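Local atomic coordinates of phosphoribosylformylglycinamidine cyclo-ligase (Thermus thermophilus HB8, PDB entry 5AVM), a protein that probably catalyses the ATP-dependent ring closure of formylglycinamidine ribonucleotide to 5-aminoimidazole ribonucleotide, a step of de novo purine biosynthesis. Residues V84-N89 and H243-G248. Numbering follows the deposited sequence.
Sequences VNHSVN and HITGGG
His243 meets His86 edge first, its CE1 corner within 3.7 Å of CD2 of His86. The planes stand at 88°, an offset T-shaped pair. With CG anti to the backbone N in both (chi1 -179° in His86, -172° in His243), each ring is extended from its backbone into the interface. A flat imidazole suits His243, since it is sandwiched: Asn89 CB covers one face over its centre, and the methyl CG2 of Thr245 lies against the other, nearer the rim. CG2 also touches His86, 3.5 Å from NE2, so one threonine methyl packs on both rings. ND1 of His243 is hydrogen-bonded to Asp90 OD1 and NE2 to His221 NE2, fixing the ring's rotation, while His86 ND1 is hydrogen-bonded to Thr187 OG1. The Asn89 amide stands nearly perpendicular to the His243 ring; its ND2 bonds Arg222 O and its OD1 Tyr224 N, donor and acceptor in one asparagine. A type II turn closes through Gly248 N to Thr245 O (2.9 Å); a side chain on Gly247 would jam against Gly246 O, so glycine suits it. This buried packing joins helix 79-92 of the N-terminal domain to the glycine-rich loop after strand 240-243 in the C-terminal domain, an interdomain contact within the two-domain PurM fold.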
loop_
_atom_site.group_PDB
_atom_site.type_symbol
_atom_site.label_atom_id
_atom_site.label_comp_id
_atom_site.label_asym_id
_atom_site.label_seq_id
_atom_site.Cartn_x
_atom_site.Cartn_y
_atom_site.Cartn_z
ATOM N N VAL B 84 -0.194 7.737 9.544
ATOM C CA VAL B 84 1.232 7.986 9.694
ATOM C C VAL B 84 1.754 7.505 11.044
ATOM O O VAL B 84 2.768 6.801 11.109
ATOM C CB VAL B 84 1.533 9.491 9.503
ATOM C CG1 VAL B 84 2.967 9.807 9.883
ATOM C CG2 VAL B 84 1.280 9.868 8.052
ATOM N N ASN B 85 1.061 7.874 12.120
ATOM C CA ASN B 85 1.470 7.465 13.461
ATOM C C ASN B 85 1.400 5.959 13.667
ATOM O O ASN B 85 2.219 5.397 14.387
ATOM C CB ASN B 85 0.618 8.169 14.509
ATOM C CG ASN B 85 0.952 9.632 14.617
ATOM O OD1 ASN B 85 1.781 10.136 13.856
ATOM N ND2 ASN B 85 0.316 10.329 15.556
ATOM N N HIS B 86 0.420 5.308 13.048
ATOM C CA HIS B 86 0.279 3.863 13.154
ATOM C C HIS B 86 1.435 3.241 12.378
ATOM O O HIS B 86 1.994 2.221 12.779
ATOM C CB HIS B 86 -1.070 3.441 12.567
ATOM C CG HIS B 86 -1.348 1.970 12.641
ATOM N ND1 HIS B 86 -2.622 1.466 12.782
ATOM C CD2 HIS B 86 -0.533 0.896 12.522
ATOM C CE1 HIS B 86 -2.583 0.145 12.742
ATOM N NE2 HIS B 86 -1.327 -0.225 12.583
ATOM N N SER B 87 1.796 3.877 11.267
ATOM C CA SER B 87 2.893 3.408 10.420
ATOM C C SER B 87 4.231 3.585 11.140
ATOM O O SER B 87 5.103 2.715 11.077
ATOM C CB SER B 87 2.916 4.186 9.089
ATOM O OG SER B 87 1.717 4.000 8.341
ATOM N N VAL B 88 4.392 4.716 11.816
ATOM C CA VAL B 88 5.614 4.994 12.548
ATOM C C VAL B 88 5.835 3.961 13.654
ATOM O O VAL B 88 6.951 3.481 13.844
ATOM C CB VAL B 88 5.581 6.422 13.162
ATOM C CG1 VAL B 88 6.736 6.614 14.132
ATOM C CG2 VAL B 88 5.660 7.463 12.053
ATOM N N ASN B 89 4.771 3.603 14.368
ATOM C CA ASN B 89 4.876 2.646 15.465
ATOM C C ASN B 89 5.194 1.227 15.034
ATOM O O ASN B 89 5.951 0.541 15.706
ATOM C CB ASN B 89 3.598 2.640 16.311
ATOM C CG ASN B 89 3.431 3.906 17.145
ATOM O OD1 ASN B 89 4.298 4.793 17.144
ATOM N ND2 ASN B 89 2.311 3.996 17.866
ATOM N N HIS B 243 3.457 -3.257 19.075
ATOM C CA HIS B 243 2.535 -2.169 18.829
ATOM C C HIS B 243 1.210 -2.896 19.000
ATOM O O HIS B 243 0.979 -3.907 18.339
ATOM C CB HIS B 243 2.673 -1.653 17.403
ATOM C CG HIS B 243 1.881 -0.412 17.137
ATOM N ND1 HIS B 243 1.472 -0.047 15.873
ATOM C CD2 HIS B 243 1.432 0.556 17.970
ATOM C CE1 HIS B 243 0.803 1.091 15.939
ATOM N NE2 HIS B 243 0.765 1.478 17.201
ATOM N N ILE B 244 0.365 -2.411 19.909
ATOM C CA ILE B 244 -0.932 -3.045 20.182
ATOM C C ILE B 244 -2.016 -2.520 19.248
ATOM O O ILE B 244 -2.682 -1.513 19.521
ATOM C CB ILE B 244 -1.365 -2.830 21.653
ATOM C CG1 ILE B 244 -0.221 -3.259 22.582
ATOM C CG2 ILE B 244 -2.634 -3.624 21.954
ATOM C CD1 ILE B 244 0.382 -4.616 22.231
ATOM N N THR B 245 -2.173 -3.237 18.141
ATOM C CA THR B 245 -3.122 -2.901 17.107
ATOM C C THR B 245 -4.195 -3.984 17.020
ATOM O O THR B 245 -4.605 -4.527 18.042
ATOM C CB THR B 245 -2.383 -2.749 15.767
ATOM O OG1 THR B 245 -1.596 -3.922 15.521
ATOM C CG2 THR B 245 -1.462 -1.531 15.804
ATOM N N GLY B 246 -4.648 -4.291 15.806
ATOM C CA GLY B 246 -5.678 -5.301 15.630
ATOM C C GLY B 246 -5.379 -6.555 16.415
ATOM O O GLY B 246 -4.270 -7.079 16.338
ATOM N N GLY B 247 -6.361 -7.037 17.173
ATOM C CA GLY B 247 -6.163 -8.240 17.969
ATOM C C GLY B 247 -5.886 -7.948 19.435
ATOM O O GLY B 247 -6.003 -8.832 20.284
ATOM N N GLY B 248 -5.507 -6.707 19.730
ATOM C CA GLY B 248 -5.224 -6.312 21.096
ATOM C C GLY B 248 -3.931 -6.864 21.668
ATOM O O GLY B 248 -3.114 -7.461 20.966
#